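Local coordinates for GTPase HflX (Sulfolobus solfataricus P2, PDB 2QTF), which hydrolyses GTP specifically and associates with the 50S ribosomal subunit, where it may act in protein synthesis or ribosome biogenesis, at residues Q65-P68 with R69-I72; K150-I153 with N154-M157; S267-S270 with E271-I275. One frame throughout, in Å; residues are numbered along the deposited sequence.

Interaction 1 (Q65-P68 with R69-I72); sequences QLKP and RHFI
Leu66 and Phe71 meet where the loop after strand 59-62 turns into helix 68-78, a strand-loop-helix junction in the N-terminal domain with Lys67 as N-cap residue. The apolar contact is a CH-pi interaction: Leu66 lays CD1 over the centre of one face of the Phe71 ring, 4.2 Å from the centroid and only 10° off the ring normal, while its CB reaches Phe71 CE2 at 3.6 Å. Val83 of the neighbouring strand touches both side chains, so two bulky apolar residues suit this buried corner.

Backbone hydrogen bonds start the helix. Phe71 N donates to Lys67 O at 3.1 Å and Ile72 N to Pro68 O at 2.9 Å. Proline fits the first turn because no carbonyl lies a turn earlier for an amide there to meet, so the missing N-H costs nothing, and its ring holds phi near the helical value.

Among the charged groups, Lys67 and Arg69 run side by side in the same direction, and Arg69 NE is hydrogen-bonded to Val39 O. The 2.7 Å between Lys67 NZ and Arg69 NH2, two donors of like charge, is doubtful as modelled. Nearer the backbone, Lys67 CB packs 3.8 Å from His70 CD2.

Interaction 2 (K150-I153 with N154-M157); sequences KRRI and NKLM
Ile153 and Met157 stand one turn apart on helix 145-164, which packs antiparallel against helix 101-121 as a helical pair in the middle region. Their side chains lie alongside each other, pointing the same way. In Ile153, CG2 is anti to the backbone N, and this branch meets Met157 SD at 3.9 Å. Met157, extended at chi2 and bent at chi3 (75°), has an unbranched, flexible chain that lets the sulfur lie beside the isoleucine branch. Ile153 is buried against Leu109 and Leu112, where a rigid branched side chain fits well; Leu156, also buried, turns to Met105.

Arg152 borders the same helix: CG is anti to N, the chain bends at chi2 and chi3, and NE forms a salt bridge with Glu108. Lys155, extended throughout, crosses it obliquely, its NZ lying in the guanidinium plane at the edge, 3.9 Å from Arg152 NH1; the nearby glutamate probably offsets this like-charge approach.

Four successive i to i+4 backbone bonds carry the turn, the shortest from Asn154 N to Lys150 O at 2.7 Å. Asn154 ND2 also sits 3.3 Å from Lys150 O, at too poor an angle for a hydrogen bond.

Interaction 3 (S267-S270 with E271-I275); sequences STFS and ENLLI
The N-terminal cap of helix 271-288 is built by Ser270, whose backbone and side chain both turn to the first turn of the helix. Ser270 O accepts from Leu274 N at 2.9 Å and opens the i to i+4 pattern. The hydroxyl adds a capping bond: Ser270 OG accepts from Leu273 N at 3.4 Å, weak in length although fairly straight at 163°. A chi1 of 69° sets OG between the backbone N and the carbonyl carbon, from where it can face the amide that has no helical carbonyl before it. Serine suits an N-cap because its short hydroxyl can reach forward to the amide three residues on.

In the GTPase domain this loop opens a beta-alpha-beta crossover, from strand 260-266 through helix 271-288 to the adjacent parallel strand 295-300. Ser267 OG is hydrogen-bonded to Asn300 O, tying the loop to that strand. The Phe269 side chain lies about 6 Å from that of Tyr187 and about 7 Å from that of Lys301, which, like Asn300, probably bind GTP. Lys312 of helix 309-323 donates to Phe269 O.

Next to the cap, Phe269 packs on Leu273 in a CH-pi contact. Leu273 CD2 lies over one face of the ring, 3.8 Å from the centroid, displaced toward the rim on the CG and CD1 side. With CG anti to its own backbone N (chi1 -173°), Leu273 swings its branch to the aromatic. Leu274 turns inward instead, against Lys312 and Val316; at the loop it meets Phe269 with CD1, 4.3 Å from Phe269 CB.

In the fold
All three contacts are local, each within one continuous run of chain. Interactions 1 and 3 both stand where a loop after a strand enters a helix, one in the N-terminal domain and the other in the GTPase domain, their centres about 38 Å apart. Both pair a leucine with a phenylalanine face, but the first pair is buried, whereas interaction 3 is a surface contact and has a side-chain cap. Interaction 2 lies within a single helix and is mostly exposed; backbone bonds, a thioether-isoleucine contact and a salt bridge to helix 101-121 replace the aromatic contact. That partner helix also borders interaction 1, through Phe71 and Ile72, although the two contacts do not touch.

Interaction 1 (Q65-P68 with R69-I72)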
loop_
_atom_site.group_PDB
_atom_site.type_symbol
_atom_site.label_atom_id
_atom_site.label_comp_id
_atom_site.label_asym_id
_atom_site.label_seq_id
_atom_site.Cartn_x
_atom_site.Cartn_y
_atom_site.Cartn_z
ATOM N N GLN A 65 9.053 1.761 -15.012
ATOM C CA GLN A 65 8.090 2.418 -15.801
ATOM C C GLN A 65 8.278 2.021 -17.261
ATOM O O GLN A 65 9.363 2.317 -17.836
ATOM C CB GLN A 65 8.173 3.936 -15.557
ATOM C CG GLN A 65 7.131 4.741 -16.300
ATOM C CD GLN A 65 7.190 6.250 -15.967
ATOM O OE1 GLN A 65 7.691 6.644 -14.893
ATOM N NE2 GLN A 65 6.690 7.101 -16.910
ATOM N N LEU A 66 7.252 1.440 -17.892
ATOM C CA LEU A 66 7.318 0.960 -19.327
ATOM C C LEU A 66 7.021 2.099 -20.249
ATOM O O LEU A 66 6.169 2.926 -19.960
ATOM C CB LEU A 66 6.317 -0.209 -19.684
ATOM C CG LEU A 66 6.579 -1.534 -19.049
ATOM C CD1 LEU A 66 5.485 -2.589 -19.362
ATOM C CD2 LEU A 66 8.060 -2.040 -19.378
ATOM N N LYS A 67 7.756 2.156 -21.368
ATOM C CA LYS A 67 7.416 2.999 -22.493
ATOM C C LYS A 67 6.160 2.540 -23.176
ATOM O O LYS A 67 5.820 1.352 -23.199
ATOM C CB LYS A 67 8.551 3.008 -23.533
ATOM C CG LYS A 67 9.814 3.504 -22.930
ATOM C CD LYS A 67 10.895 3.532 -24.005
ATOM C CE LYS A 67 12.217 3.884 -23.416
ATOM N NZ LYS A 67 13.139 3.476 -24.499
ATOM N N PRO A 68 5.481 3.478 -23.817
ATOM C CA PRO A 68 4.282 3.106 -24.532
ATOM C C PRO A 68 4.445 1.968 -25.531
ATOM O O PRO A 68 3.529 1.108 -25.649
ATOM C CB PRO A 68 3.885 4.401 -25.242
ATOM C CG PRO A 68 4.404 5.514 -24.200
ATOM C CD PRO A 68 5.735 4.964 -23.826
ATOM N N ARG A 69 5.551 1.965 -26.281
ATOM C CA ARG A 69 5.629 0.925 -27.326
ATOM C C ARG A 69 5.749 -0.463 -26.622
ATOM O O ARG A 69 5.256 -1.461 -27.137
ATOM C CB ARG A 69 6.811 1.203 -28.262
ATOM C CG ARG A 69 8.134 0.980 -27.547
ATOM C CD ARG A 69 9.362 0.822 -28.543
ATOM N NE ARG A 69 10.627 0.927 -27.802
ATOM C CZ ARG A 69 11.129 2.059 -27.316
ATOM N NH1 ARG A 69 10.481 3.226 -27.486
ATOM N NH2 ARG A 69 12.291 2.007 -26.661
ATOM N N HIS A 70 6.356 -0.494 -25.423
ATOM C CA HIS A 70 6.339 -1.729 -24.644
ATOM C C HIS A 70 4.946 -2.167 -24.243
ATOM O O HIS A 70 4.572 -3.342 -24.420
ATOM C CB HIS A 70 7.150 -1.625 -23.390
ATOM C CG HIS A 70 8.584 -1.341 -23.619
ATOM N ND1 HIS A 70 9.302 -1.885 -24.666
ATOM C CD2 HIS A 70 9.449 -0.620 -22.907
ATOM C CE1 HIS A 70 10.560 -1.518 -24.573
ATOM N NE2 HIS A 70 10.675 -0.736 -23.527
ATOM N N PHE A 71 4.153 -1.258 -23.686
ATOM C CA PHE A 71 2.744 -1.659 -23.440
ATOM C C PHE A 71 2.033 -2.197 -24.677
ATOM O O PHE A 71 1.245 -3.158 -24.594
ATOM C CB PHE A 71 1.901 -0.506 -22.894
ATOM C CG PHE A 71 2.029 -0.324 -21.398
ATOM C CD1 PHE A 71 1.394 -1.205 -20.515
ATOM C CD2 PHE A 71 2.778 0.740 -20.887
ATOM C CE1 PHE A 71 1.523 -1.025 -19.115
ATOM C CE2 PHE A 71 2.926 0.920 -19.472
ATOM C CZ PHE A 71 2.340 0.015 -18.611
ATOM N N ILE A 72 2.161 -1.500 -25.805
ATOM C CA ILE A 72 1.436 -1.930 -26.982
ATOM C C ILE A 72 1.791 -3.357 -27.355
ATOM O O ILE A 72 0.875 -4.177 -27.591
ATOM C CB ILE A 72 1.681 -0.984 -28.225
ATOM C CG1 ILE A 72 0.901 0.346 -27.996
ATOM C CG2 ILE A 72 1.154 -1.672 -29.608
ATOM C CD1 ILE A 72 1.671 1.607 -28.467
HETATM O O HOH W 1 12.621 0.617 -22.762
#

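Interaction 2 (K150-I153 with N154-M157)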
loop_
_atom_site.group_PDB
_atom_site.type_symbol
_atom_site.label_atom_id
_atom_site.label_comp_id
_atom_site.label_asym_id
_atom_site.label_seq_id
_atom_site.Cartn_x
_atom_site.Cartn_y
_atom_site.Cartn_z
ATOM N N LYS A 150 -9.549 12.237 -23.565
ATOM C CA LYS A 150 -9.444 13.638 -23.092
ATOM C C LYS A 150 -10.748 14.173 -22.560
ATOM O O LYS A 150 -10.741 14.854 -21.527
ATOM C CB LYS A 150 -8.801 14.566 -24.138
ATOM C CG LYS A 150 -7.411 14.068 -24.624
ATOM C CD LYS A 150 -6.838 14.881 -25.830
ATOM C CE LYS A 150 -5.298 14.991 -25.804
ATOM N NZ LYS A 150 -4.761 15.829 -26.969
ATOM N N ARG A 151 -11.894 13.854 -23.192
ATOM C CA ARG A 151 -13.142 14.345 -22.624
ATOM C C ARG A 151 -13.426 13.752 -21.257
ATOM O O ARG A 151 -13.978 14.438 -20.376
ATOM C CB ARG A 151 -14.396 14.025 -23.520
ATOM C CG ARG A 151 -14.492 14.773 -24.903
ATOM C CD ARG A 151 -15.921 14.508 -25.591
ATOM N NE ARG A 151 -16.158 13.112 -26.001
ATOM C CZ ARG A 151 -15.650 12.559 -27.104
ATOM N NH1 ARG A 151 -14.859 13.271 -27.906
ATOM N NH2 ARG A 151 -15.931 11.280 -27.429
ATOM N N ARG A 152 -13.137 12.455 -21.065
ATOM C CA ARG A 152 -13.288 11.904 -19.727
ATOM C C ARG A 152 -12.305 12.511 -18.728
ATOM O O ARG A 152 -12.660 12.814 -17.581
ATOM C CB ARG A 152 -13.145 10.367 -19.812
ATOM C CG ARG A 152 -13.246 9.638 -18.463
ATOM C CD ARG A 152 -14.636 9.213 -18.105
ATOM N NE ARG A 152 -14.705 7.952 -17.317
ATOM C CZ ARG A 152 -15.777 7.648 -16.574
ATOM N NH1 ARG A 152 -16.808 8.518 -16.543
ATOM N NH2 ARG A 152 -15.853 6.494 -15.883
ATOM N N ILE A 153 -11.071 12.696 -19.143
ATOM C CA ILE A 153 -10.056 13.313 -18.231
ATOM C C ILE A 153 -10.552 14.746 -17.868
ATOM O O ILE A 153 -10.566 15.145 -16.704
ATOM C CB ILE A 153 -8.750 13.395 -18.930
ATOM C CG1 ILE A 153 -8.093 11.974 -18.937
ATOM C CG2 ILE A 153 -7.820 14.514 -18.233
ATOM C CD1 ILE A 153 -7.038 11.797 -20.010
ATOM N N ASN A 154 -11.015 15.503 -18.882
ATOM C CA ASN A 154 -11.543 16.874 -18.568
ATOM C C ASN A 154 -12.789 16.970 -17.670
ATOM O O ASN A 154 -12.817 17.773 -16.726
ATOM C CB ASN A 154 -11.599 17.713 -19.828
ATOM C CG ASN A 154 -10.218 18.021 -20.330
ATOM O OD1 ASN A 154 -9.227 18.180 -19.510
ATOM N ND2 ASN A 154 -10.098 18.130 -21.653
ATOM N N LYS A 155 -13.735 16.069 -17.857
ATOM C CA LYS A 155 -14.812 15.870 -16.925
ATOM C C LYS A 155 -14.411 15.540 -15.476
ATOM O O LYS A 155 -14.968 16.136 -14.509
ATOM C CB LYS A 155 -15.835 14.801 -17.460
ATOM C CG LYS A 155 -16.954 14.398 -16.399
ATOM C CD LYS A 155 -17.858 13.182 -16.853
ATOM C CE LYS A 155 -18.983 12.726 -15.800
ATOM N NZ LYS A 155 -19.428 11.356 -16.293
ATOM N N LEU A 156 -13.509 14.547 -15.285
ATOM C CA LEU A 156 -13.035 14.232 -13.924
ATOM C C LEU A 156 -12.315 15.474 -13.307
ATOM O O LEU A 156 -12.492 15.779 -12.144
ATOM C CB LEU A 156 -12.078 13.003 -13.988
ATOM C CG LEU A 156 -12.829 11.718 -14.270
ATOM C CD1 LEU A 156 -11.756 10.594 -14.591
ATOM C CD2 LEU A 156 -13.513 11.470 -12.946
ATOM N N MET A 157 -11.430 16.091 -14.039
ATOM C CA MET A 157 -10.726 17.280 -13.492
ATOM C C MET A 157 -11.701 18.362 -13.079
ATOM O O MET A 157 -11.577 18.913 -11.961
ATOM C CB MET A 157 -9.728 17.867 -14.452
ATOM C CG MET A 157 -8.545 16.959 -14.561
ATOM S SD MET A 157 -7.276 17.398 -15.718
ATOM C CE MET A 157 -6.408 18.783 -14.873
#

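Interaction 3 (S267-S270 with E271-I275)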
loop_
_atom_site.group_PDB
_atom_site.type_symbol
_atom_site.label_atom_id
_atom_site.label_comp_id
_atom_site.label_asym_id
_atom_site.label_seq_id
_atom_site.Cartn_x
_atom_site.Cartn_y
_atom_site.Cartn_z
ATOM N N SER A 267 10.514 -3.037 13.679
ATOM C CA SER A 267 11.564 -2.973 14.722
ATOM C C SER A 267 12.982 -3.413 14.238
ATOM O O SER A 267 13.963 -3.239 14.987
ATOM C CB SER A 267 11.218 -3.936 15.932
ATOM O OG SER A 267 11.291 -5.272 15.490
ATOM N N THR A 268 13.097 -4.051 13.081
ATOM C CA THR A 268 14.406 -4.550 12.659
ATOM C C THR A 268 15.259 -3.395 12.118
ATOM O O THR A 268 16.461 -3.574 11.847
ATOM C CB THR A 268 14.301 -5.639 11.629
ATOM O OG1 THR A 268 13.784 -5.132 10.386
ATOM C CG2 THR A 268 13.317 -6.736 12.116
ATOM N N PHE A 269 14.664 -2.219 11.964
ATOM C CA PHE A 269 15.399 -1.085 11.454
ATOM C C PHE A 269 16.456 -0.637 12.495
ATOM O O PHE A 269 16.171 -0.611 13.699
ATOM C CB PHE A 269 14.464 0.114 11.187
ATOM C CG PHE A 269 13.643 0.001 9.919
ATOM C CD1 PHE A 269 13.822 -1.032 9.033
ATOM C CD2 PHE A 269 12.662 0.929 9.670
ATOM C CE1 PHE A 269 13.048 -1.116 7.837
ATOM C CE2 PHE A 269 11.904 0.898 8.499
ATOM C CZ PHE A 269 12.097 -0.138 7.601
ATOM N N SER A 270 17.613 -0.184 12.000
ATOM C CA SER A 270 18.665 0.428 12.847
ATOM C C SER A 270 18.025 1.597 13.576
ATOM O O SER A 270 16.965 2.059 13.134
ATOM C CB SER A 270 19.851 0.884 11.951
ATOM O OG SER A 270 19.462 2.010 11.126
ATOM N N GLU A 271 18.598 2.053 14.697
ATOM C CA GLU A 271 18.095 3.239 15.415
ATOM C C GLU A 271 17.939 4.465 14.556
ATOM O O GLU A 271 16.925 5.114 14.663
ATOM C CB GLU A 271 18.815 3.547 16.775
ATOM C CG GLU A 271 18.352 2.442 17.879
ATOM C CD GLU A 271 19.006 2.524 19.299
ATOM O OE1 GLU A 271 18.598 3.408 20.126
ATOM O OE2 GLU A 271 19.899 1.651 19.604
ATOM N N ASN A 272 18.874 4.750 13.660
ATOM C CA ASN A 272 18.748 5.975 12.842
ATOM C C ASN A 272 17.587 5.870 11.810
ATOM O O ASN A 272 16.855 6.821 11.611
ATOM C CB ASN A 272 20.118 6.408 12.223
ATOM C CG ASN A 272 21.211 6.829 13.370
ATOM O OD1 ASN A 272 22.364 6.366 13.357
ATOM N ND2 ASN A 272 20.788 7.634 14.357
ATOM N N LEU A 273 17.434 4.712 11.183
ATOM C CA LEU A 273 16.343 4.454 10.253
ATOM C C LEU A 273 14.980 4.435 11.005
ATOM O O LEU A 273 13.961 4.863 10.485
ATOM C CB LEU A 273 16.582 3.161 9.471
ATOM C CG LEU A 273 15.620 2.802 8.316
ATOM C CD1 LEU A 273 15.376 3.942 7.292
ATOM C CD2 LEU A 273 16.040 1.573 7.589
ATOM N N LEU A 274 14.965 3.916 12.214
ATOM C CA LEU A 274 13.734 3.875 12.998
ATOM C C LEU A 274 13.344 5.309 13.245
ATOM O O LEU A 274 12.173 5.741 13.141
ATOM C CB LEU A 274 14.075 3.139 14.319
ATOM C CG LEU A 274 13.116 2.365 15.152
ATOM C CD1 LEU A 274 12.001 1.655 14.303
ATOM C CD2 LEU A 274 13.913 1.427 16.092
ATOM N N ILE A 275 14.346 6.132 13.542
ATOM C CA ILE A 275 14.002 7.536 13.847
ATOM C C ILE A 275 13.390 8.234 12.617
ATOM O O ILE A 275 12.406 8.952 12.705
ATOM C CB ILE A 275 15.274 8.333 14.304
ATOM C CG1 ILE A 275 15.682 7.922 15.730
ATOM C CG2 ILE A 275 15.012 9.853 14.253
ATOM C CD1 ILE A 275 17.110 8.323 16.034
#